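Local coordinates for stage II sporulation protein E (SpoIIE) (Moorella thermoacetica, PDB 3ZT9) that probably acts as a manganese-dependent PP2C-type phosphatase that removes phosphate from stressosome proteins such as RsbS, in control of secondary messenger signalling, at residues A[87-91]-A[139-145]; A[65-69]-A[131-135]; A[19-25]-A[186-190]. One frame throughout, in Å; residues are numbered along the deposited sequence.

The three contacts sit near the corners of a triangle, with centres 18 to 20 Å apart, on a sandwich of two antiparallel sheets. Contacts 1 and 3 both bridge the sheets: strand 82-90 and strand 21-28 belong to one, strands 144-148 and 187-192 are neighbours in the other. Contact 2 lies outside that interface, where helix 65-76 meets the segment entering edge strand 135-138; it touches contact 1 through R88 CD and L65 CD1, 4.3 Å apart. Along the chain, contact 3 encloses the other two, whose segments alternate. Contact 3 thus brings segments near the two chain ends together across the sandwich, contact 1 joins the same sheets from mid-chain, and manganese lies beside both.

Contact 1. Residues A[87-91]-A[139-145]; sequences CRVDR and YQEGDLF. With MN (manganese (II) ion), chain D.
V89 divides its two methyl groups between the rings of Y139 and F145 inside the PP2C-type beta sandwich, where strand 82-90 faces the link that leaves strand 135-138 of the same sheet and enters strand 144-148 of the other.

V89 makes two CH-pi contacts. Its CG1 lies over one face of Y139, 4.1 Å from the ring centroid, and its CG2 over one face of F145, 4.0 Å from that centroid, each displaced toward the rim. Setting CG1 anti to the backbone N (chi1 -170°) lets a branched residue serve both rings. C87 SG also packs on F145.

The polar contacts gather on R91. Its NE gives a nearly straight hydrogen bond (164°) to Y139 OH at 3.1 Å, in the guanidinium plane; the ring is turned 72° from that plane. A phenylalanine in place of Y139 would probably leave NE without this acceptor and the guanidinium freer to turn. R91 NH2 forms a salt bridge with E141 OE1 at 2.8 Å and also bonds to E2 O.

E141 is the second residue of a type II beta turn from Q140 to D143, whose G142 adopts a backbone shape suited to glycine. The second carboxylate oxygen of E141, OE2, binds manganese at 2.1 Å, beside four waters and R193 OXT.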
loop_
_atom_site.group_PDB
_atom_site.type_symbol
_atom_site.label_atom_id
_atom_site.label_comp_id
_atom_site.label_asym_id
_atom_site.label_seq_id
_atom_site.Cartn_x
_atom_site.Cartn_y
_atom_site.Cartn_z
ATOM N N CYS A 87 3.439 2.646 -4.322
ATOM C CA CYS A 87 3.962 2.145 -5.603
ATOM C C CYS A 87 3.522 3.117 -6.664
ATOM O O CYS A 87 2.354 3.499 -6.719
ATOM C CB CYS A 87 3.353 0.790 -5.989
ATOM S SG CYS A 87 3.858 -0.619 -5.020
ATOM N N ARG A 88 4.434 3.492 -7.538
ATOM C CA ARG A 88 4.091 4.417 -8.616
ATOM C C ARG A 88 4.327 3.622 -9.889
ATOM O O ARG A 88 5.441 3.202 -10.142
ATOM C CB ARG A 88 4.989 5.663 -8.589
ATOM C CG ARG A 88 4.785 6.640 -9.785
ATOM C CD ARG A 88 5.785 7.848 -9.650
ATOM N NE ARG A 88 5.535 8.941 -10.596
ATOM C CZ ARG A 88 5.904 8.924 -11.867
ATOM N NH1 ARG A 88 6.528 7.862 -12.370
ATOM N NH2 ARG A 88 5.646 9.962 -12.647
ATOM N N VAL A 89 3.268 3.367 -10.637
ATOM C CA VAL A 89 3.368 2.518 -11.835
ATOM C C VAL A 89 3.145 3.336 -13.083
ATOM O O VAL A 89 2.033 3.795 -13.353
ATOM C CB VAL A 89 2.305 1.416 -11.783
ATOM C CG1 VAL A 89 2.547 0.399 -12.889
ATOM C CG2 VAL A 89 2.332 0.773 -10.379
ATOM N N ASP A 90 4.211 3.555 -13.833
ATOM C CA ASP A 90 4.135 4.322 -15.037
ATOM C C ASP A 90 3.914 3.376 -16.187
ATOM O O ASP A 90 4.856 2.908 -16.773
ATOM C CB ASP A 90 5.473 5.038 -15.175
ATOM C CG ASP A 90 5.494 6.042 -16.255
ATOM O OD1 ASP A 90 4.686 6.000 -17.213
ATOM O OD2 ASP A 90 6.411 6.885 -16.143
ATOM N N ARG A 91 2.661 3.092 -16.517
ATOM C CA ARG A 91 2.404 2.043 -17.496
ATOM C C ARG A 91 2.825 2.445 -18.905
ATOM O O ARG A 91 3.258 1.620 -19.688
ATOM C CB ARG A 91 0.929 1.657 -17.420
ATOM C CG ARG A 91 0.530 1.269 -16.013
ATOM C CD ARG A 91 -0.941 0.901 -15.953
ATOM N NE ARG A 91 -1.211 -0.303 -16.732
ATOM C CZ ARG A 91 -2.141 -0.422 -17.675
ATOM N NH1 ARG A 91 -2.930 0.602 -18.026
ATOM N NH2 ARG A 91 -2.270 -1.594 -18.275
ATOM N N TYR A 139 7.842 -2.447 -15.734
ATOM C CA TYR A 139 6.441 -2.873 -15.749
ATOM C C TYR A 139 6.041 -3.283 -17.171
ATOM O O TYR A 139 6.362 -2.606 -18.147
ATOM C CB TYR A 139 5.508 -1.729 -15.287
ATOM C CG TYR A 139 4.040 -2.062 -15.568
ATOM C CD1 TYR A 139 3.304 -2.847 -14.668
ATOM C CD2 TYR A 139 3.422 -1.616 -16.727
ATOM C CE1 TYR A 139 1.976 -3.194 -14.930
ATOM C CE2 TYR A 139 2.084 -1.953 -16.994
ATOM C CZ TYR A 139 1.382 -2.729 -16.085
ATOM O OH TYR A 139 0.092 -3.087 -16.347
ATOM N N GLN A 140 5.330 -4.387 -17.309
ATOM C CA GLN A 140 4.672 -4.613 -18.575
ATOM C C GLN A 140 3.279 -5.128 -18.248
ATOM O O GLN A 140 3.068 -5.722 -17.206
ATOM C CB GLN A 140 5.473 -5.570 -19.452
ATOM C CG GLN A 140 5.296 -7.010 -19.177
ATOM C CD GLN A 140 6.000 -7.860 -20.223
ATOM O OE1 GLN A 140 5.368 -8.565 -20.995
ATOM N NE2 GLN A 140 7.317 -7.774 -20.257
ATOM N N GLU A 141 2.343 -4.902 -19.148
ATOM C CA GLU A 141 0.985 -5.375 -18.928
ATOM C C GLU A 141 0.953 -6.861 -18.538
ATOM O O GLU A 141 1.637 -7.695 -19.141
ATOM C CB GLU A 141 0.176 -5.135 -20.213
ATOM C CG GLU A 141 -1.156 -5.857 -20.214
ATOM C CD GLU A 141 -2.016 -5.483 -19.038
ATOM O OE1 GLU A 141 -2.316 -4.280 -18.932
ATOM O OE2 GLU A 141 -2.376 -6.384 -18.218
ATOM N N GLY A 142 0.155 -7.151 -17.518
ATOM C CA GLY A 142 0.028 -8.473 -16.933
ATOM C C GLY A 142 0.742 -8.614 -15.596
ATOM O O GLY A 142 0.467 -9.547 -14.829
ATOM N N ASP A 143 1.679 -7.710 -15.316
ATOM C CA ASP A 143 2.346 -7.721 -14.011
ATOM C C ASP A 143 1.319 -7.380 -12.927
ATOM O O ASP A 143 0.428 -6.569 -13.161
ATOM C CB ASP A 143 3.457 -6.687 -13.991
ATOM C CG ASP A 143 4.620 -7.050 -14.931
ATOM O OD1 ASP A 143 4.647 -8.156 -15.497
ATOM O OD2 ASP A 143 5.515 -6.208 -15.100
ATOM N N LEU A 144 1.477 -7.970 -11.750
ATOM C CA LEU A 144 0.466 -7.888 -10.697
ATOM C C LEU A 144 1.102 -7.202 -9.514
ATOM O O LEU A 144 2.293 -7.405 -9.244
ATOM C CB LEU A 144 0.023 -9.282 -10.316
ATOM C CG LEU A 144 -0.214 -10.232 -11.496
ATOM C CD1 LEU A 144 -0.114 -11.691 -11.122
ATOM C CD2 LEU A 144 -1.564 -9.926 -12.009
ATOM N N PHE A 145 0.325 -6.378 -8.798
ATOM C CA PHE A 145 0.855 -5.729 -7.601
ATOM C C PHE A 145 -0.046 -6.113 -6.436
ATOM O O PHE A 145 -1.268 -6.062 -6.546
ATOM C CB PHE A 145 0.818 -4.204 -7.771
ATOM C CG PHE A 145 1.762 -3.667 -8.837
ATOM C CD1 PHE A 145 1.486 -3.814 -10.194
ATOM C CD2 PHE A 145 2.927 -3.031 -8.477
ATOM C CE1 PHE A 145 2.384 -3.338 -11.160
ATOM C CE2 PHE A 145 3.827 -2.576 -9.420
ATOM C CZ PHE A 145 3.542 -2.716 -10.776
HETATM MN MN MN D . -4.055 -6.627 -17.010
HETATM O O HOH W 1 -4.314 -4.436 -17.202
HETATM O O HOH W 2 -3.990 -8.793 -16.887
HETATM O O HOH W 3 -5.104 -7.125 -18.918
HETATM O O HOH W 4 -6.103 -6.986 -16.081
#

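Contact 2. Residues A[65-69]-A[131-135]; sequences LVNIF and QLLIA
L132 lays its CD1 methyl over one face of the F69 ring, 4.3 Å from the centroid and 19° off the ring normal, a CH-pi contact displaced toward the rim. The two side chains cross at about a right angle, with L132 CG anti to its backbone N (chi1 -166°), which carries both methyls to the helix. The second methyl, CD2, sits 3.7 Å from F69 CD2 and 3.5 Å from the carbonyl O of L65. That oxygen is already engaged, accepting a hydrogen bond from F69 N at 3.0 Å in the first turn of helix 65-76, so L132 packs on a closed helical turn. A forked side chain suits this place because CD1 lies over the ring face while CD2 touches both the ring and the backbone O of L65.

I134, two residues on, brings the end of its chain to the same turn: CD1 lies 3.9 Å from L65 CB and 4.1 Å from V66 CG2. Its length lets it span to the helix.

Segment 131-135, which leads into edge strand 135-138, is thereby joined to the helix. Strand 95-101 underlies the join, V101 touching both F69 and L132, while M57 of helix 43-60 and L86 also pack on F69. With no hydrogen bond or ion pair across it, the contact depends on apolar burial and shape, and V66, at the solvent-facing border, marks where that burial fades.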
loop_
_atom_site.group_PDB
_atom_site.type_symbol
_atom_site.label_atom_id
_atom_site.label_comp_id
_atom_site.label_asym_id
_atom_site.label_seq_id
_atom_site.Cartn_x
_atom_site.Cartn_y
_atom_site.Cartn_z
ATOM N N LEU A 65 8.995 10.232 -4.857
ATOM C CA LEU A 65 8.728 9.525 -3.611
ATOM C C LEU A 65 9.473 10.141 -2.405
ATOM O O LEU A 65 8.972 10.111 -1.282
ATOM C CB LEU A 65 9.079 8.028 -3.775
ATOM C CG LEU A 65 7.953 7.184 -4.369
ATOM C CD1 LEU A 65 7.647 7.698 -5.789
ATOM C CD2 LEU A 65 8.350 5.675 -4.383
ATOM N N VAL A 66 10.669 10.685 -2.617
ATOM C CA VAL A 66 11.385 11.264 -1.489
ATOM C C VAL A 66 10.580 12.398 -0.892
ATOM O O VAL A 66 10.336 12.446 0.321
ATOM C CB VAL A 66 12.791 11.755 -1.905
ATOM C CG1 VAL A 66 13.379 12.682 -0.829
ATOM C CG2 VAL A 66 13.705 10.537 -2.194
ATOM N N ASN A 67 10.168 13.316 -1.754
ATOM C CA ASN A 67 9.324 14.420 -1.310
ATOM C C ASN A 67 8.013 13.917 -0.705
ATOM O O ASN A 67 7.578 14.403 0.344
ATOM C CB ASN A 67 9.016 15.367 -2.458
ATOM C CG ASN A 67 8.421 16.671 -1.975
ATOM O OD1 ASN A 67 9.085 17.454 -1.290
ATOM N ND2 ASN A 67 7.164 16.910 -2.313
ATOM N N ILE A 68 7.389 12.942 -1.352
ATOM C CA ILE A 68 6.097 12.440 -0.880
ATOM C C ILE A 68 6.185 11.931 0.560
ATOM O O ILE A 68 5.371 12.296 1.408
ATOM C CB ILE A 68 5.547 11.343 -1.780
ATOM C CG1 ILE A 68 5.048 11.927 -3.105
ATOM C CG2 ILE A 68 4.387 10.594 -1.075
ATOM C CD1 ILE A 68 4.945 10.873 -4.222
ATOM N N PHE A 69 7.206 11.138 0.856
ATOM C CA PHE A 69 7.326 10.539 2.180
ATOM C C PHE A 69 7.773 11.557 3.205
ATOM O O PHE A 69 7.335 11.505 4.341
ATOM C CB PHE A 69 8.285 9.322 2.125
ATOM C CG PHE A 69 7.596 8.050 1.733
ATOM C CD1 PHE A 69 7.009 7.249 2.695
ATOM C CD2 PHE A 69 7.482 7.702 0.416
ATOM C CE1 PHE A 69 6.324 6.078 2.344
ATOM C CE2 PHE A 69 6.826 6.528 0.041
ATOM C CZ PHE A 69 6.247 5.711 1.011
ATOM N N GLN A 131 17.473 7.465 5.182
ATOM C CA GLN A 131 17.065 7.773 3.822
ATOM C C GLN A 131 16.196 6.667 3.211
ATOM O O GLN A 131 16.358 5.467 3.493
ATOM C CB GLN A 131 18.281 8.044 2.936
ATOM C CG GLN A 131 19.147 6.832 2.638
ATOM C CD GLN A 131 20.006 7.036 1.400
ATOM O OE1 GLN A 131 20.546 8.126 1.173
ATOM N NE2 GLN A 131 20.119 5.986 0.577
ATOM N N LEU A 132 15.272 7.104 2.368
ATOM C CA LEU A 132 14.278 6.238 1.773
ATOM C C LEU A 132 14.924 5.344 0.731
ATOM O O LEU A 132 15.667 5.828 -0.115
ATOM C CB LEU A 132 13.224 7.129 1.103
ATOM C CG LEU A 132 11.896 6.524 0.681
ATOM C CD1 LEU A 132 11.077 5.961 1.854
ATOM C CD2 LEU A 132 11.117 7.598 -0.066
ATOM N N LEU A 133 14.639 4.048 0.770
ATOM C CA LEU A 133 15.182 3.144 -0.249
ATOM C C LEU A 133 14.124 2.881 -1.311
ATOM O O LEU A 133 13.151 2.170 -1.085
ATOM C CB LEU A 133 15.647 1.831 0.366
ATOM C CG LEU A 133 17.060 1.883 0.955
ATOM C CD1 LEU A 133 17.377 0.572 1.637
ATOM C CD2 LEU A 133 18.098 2.184 -0.115
ATOM N N ILE A 134 14.294 3.480 -2.478
ATOM C CA ILE A 134 13.289 3.296 -3.527
ATOM C C ILE A 134 13.674 2.135 -4.409
ATOM O O ILE A 134 14.742 2.146 -5.048
ATOM C CB ILE A 134 13.202 4.563 -4.408
ATOM C CG1 ILE A 134 12.705 5.727 -3.552
ATOM C CG2 ILE A 134 12.266 4.327 -5.584
ATOM C CD1 ILE A 134 12.860 7.126 -4.211
ATOM N N ALA A 135 12.807 1.133 -4.439
ATOM C CA ALA A 135 12.988 0.013 -5.349
ATOM C C ALA A 135 12.497 0.429 -6.714
ATOM O O ALA A 135 11.534 1.162 -6.824
ATOM C CB ALA A 135 12.179 -1.179 -4.851
#

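Contact 3. Residues A[19-25]-A[186-190]; sequences CGDACLV and DVAVI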
loop_
_atom_site.group_PDB
_atom_site.type_symbol
_atom_site.label_atom_id
_atom_site.label_comp_id
_atom_site.label_asym_id
_atom_site.label_seq_id
_atom_site.Cartn_x
_atom_site.Cartn_y
_atom_site.Cartn_z
ATOM N N CYS A 19 -11.709 1.971 10.834
ATOM C CA CYS A 19 -10.537 1.206 10.421
ATOM C C CYS A 19 -9.277 2.044 10.489
ATOM O O CYS A 19 -9.187 3.093 9.870
ATOM C CB CYS A 19 -10.733 0.652 8.998
ATOM S SG CYS A 19 -9.338 -0.287 8.336
ATOM N N GLY A 20 -8.283 1.564 11.233
ATOM C CA GLY A 20 -7.038 2.308 11.373
ATOM C C GLY A 20 -6.059 2.234 10.222
ATOM O O GLY A 20 -5.005 2.847 10.283
ATOM N N ASP A 21 -6.392 1.492 9.165
ATOM C CA ASP A 21 -5.599 1.471 7.946
ATOM C C ASP A 21 -6.300 2.310 6.857
ATOM O O ASP A 21 -7.490 2.577 6.937
ATOM C CB ASP A 21 -5.446 0.033 7.380
ATOM C CG ASP A 21 -4.678 -0.923 8.278
ATOM O OD1 ASP A 21 -4.002 -0.498 9.232
ATOM O OD2 ASP A 21 -4.739 -2.140 7.964
ATOM N N ALA A 22 -5.562 2.708 5.825
ATOM C CA ALA A 22 -6.150 3.430 4.710
ATOM C C ALA A 22 -5.524 3.021 3.381
ATOM O O ALA A 22 -4.351 2.682 3.335
ATOM C CB ALA A 22 -5.990 4.938 4.909
ATOM N N CYS A 23 -6.314 3.104 2.307
ATOM C CA CYS A 23 -5.874 2.799 0.934
ATOM C C CYS A 23 -6.073 4.004 -0.003
ATOM O O CYS A 23 -7.019 4.780 0.157
ATOM C CB CYS A 23 -6.693 1.608 0.379
ATOM S SG CYS A 23 -6.338 0.087 1.266
ATOM N N LEU A 24 -5.187 4.135 -0.993
ATOM C CA LEU A 24 -5.320 5.135 -2.054
ATOM C C LEU A 24 -5.023 4.462 -3.388
ATOM O O LEU A 24 -4.061 3.708 -3.507
ATOM C CB LEU A 24 -4.292 6.249 -1.867
ATOM C CG LEU A 24 -4.226 7.290 -2.992
ATOM C CD1 LEU A 24 -5.460 8.156 -2.987
ATOM C CD2 LEU A 24 -2.990 8.149 -2.826
ATOM N N VAL A 25 -5.889 4.686 -4.357
ATOM C CA VAL A 25 -5.614 4.367 -5.757
ATOM C C VAL A 25 -5.902 5.637 -6.516
ATOM O O VAL A 25 -7.018 6.144 -6.478
ATOM C CB VAL A 25 -6.509 3.222 -6.307
ATOM C CG1 VAL A 25 -6.256 3.027 -7.775
ATOM C CG2 VAL A 25 -6.205 1.935 -5.484
ATOM N N ASP A 186 -6.578 -4.150 12.239
ATOM C CA ASP A 186 -7.124 -3.631 10.982
ATOM C C ASP A 186 -6.492 -4.334 9.800
ATOM O O ASP A 186 -5.341 -4.744 9.879
ATOM C CB ASP A 186 -6.819 -2.152 10.887
ATOM C CG ASP A 186 -7.413 -1.374 12.052
ATOM O OD1 ASP A 186 -8.627 -1.389 12.188
ATOM O OD2 ASP A 186 -6.669 -0.761 12.803
ATOM N N VAL A 187 -7.227 -4.443 8.698
ATOM C CA VAL A 187 -6.715 -5.120 7.496
ATOM C C VAL A 187 -6.898 -4.185 6.313
ATOM O O VAL A 187 -7.933 -3.522 6.188
ATOM C CB VAL A 187 -7.442 -6.456 7.263
ATOM C CG1 VAL A 187 -7.139 -7.028 5.869
ATOM C CG2 VAL A 187 -7.078 -7.478 8.391
ATOM N N ALA A 188 -5.907 -4.124 5.422
ATOM C CA ALA A 188 -6.052 -3.358 4.204
ATOM C C ALA A 188 -5.300 -4.095 3.100
ATOM O O ALA A 188 -4.179 -4.543 3.311
ATOM C CB ALA A 188 -5.455 -1.949 4.371
ATOM N N VAL A 189 -5.900 -4.192 1.922
ATOM C CA VAL A 189 -5.274 -4.906 0.818
ATOM C C VAL A 189 -5.611 -4.220 -0.475
ATOM O O VAL A 189 -6.779 -3.884 -0.680
ATOM C CB VAL A 189 -5.854 -6.337 0.653
ATOM C CG1 VAL A 189 -4.976 -7.131 -0.368
ATOM C CG2 VAL A 189 -5.931 -7.055 1.981
ATOM N N ILE A 190 -4.618 -4.091 -1.370
ATOM C CA ILE A 190 -4.860 -3.649 -2.753
ATOM C C ILE A 190 -4.284 -4.695 -3.706
ATOM O O ILE A 190 -3.199 -5.208 -3.456
ATOM C CB ILE A 190 -4.125 -2.314 -3.042
ATOM C CG1 ILE A 190 -4.733 -1.207 -2.171
ATOM C CG2 ILE A 190 -4.264 -1.940 -4.498
ATOM C CD1 ILE A 190 -3.974 0.150 -2.338
HETATM O O HOH W 5 -3.246 -2.995 10.408
HETATM O O HOH W 6 -4.339 0.163 11.874
#
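This is a face-to-face packing of two sheets, in which D21, C23 and V25 of strand 21-28 meet D186, A188 and I190, on or just ahead of strand 187-192. The short strand axes run only 15° from parallel and come within 6.7 Å, yet no backbone bond joins them; alternate side chains fill the interval. D21 CB lies 3.6 Å from A188 CB, and a methyl is about as much side chain as such closeness allows. Farther along, C23 SG rests 3.8 Å from A188 CB and also touches CG1 of I190. The longer isoleucine then reaches V25, its CD1 being 4.2 Å from V25 CG2. I8 of strand 6-11 covers C23 and V25 as well.

The arrangement is the central beta sandwich of the PP2C fold, and its polar end adjoins the manganese site formed by D38, D150 and D185. D21 touches D38, and its side chain comes to about 4 Å from a manganese ion, although it is not among the ligands seen.

Here G20 N donates to D186 OD1 at 3.1 Å, approaching from above the carboxylate, 69° out of its plane. D186 CG stands beside its own backbone N (chi1 -59°), which presents the carboxylate to the turn at G20. Glycine suits this position, since a CB would fall 2.6 Å from D186 OD2 as the carboxylate now stands. R13 N is a second donor to D186 OD1, and S149 OG bonds to D21 OD2. Between the two acids one water donates to both D21 OD1 and D186 OD2, at 2.7 Å each; another lies within hydrogen-bonding distance of D21 OD1 and the carbonyl O of D186, with further acceptors around it.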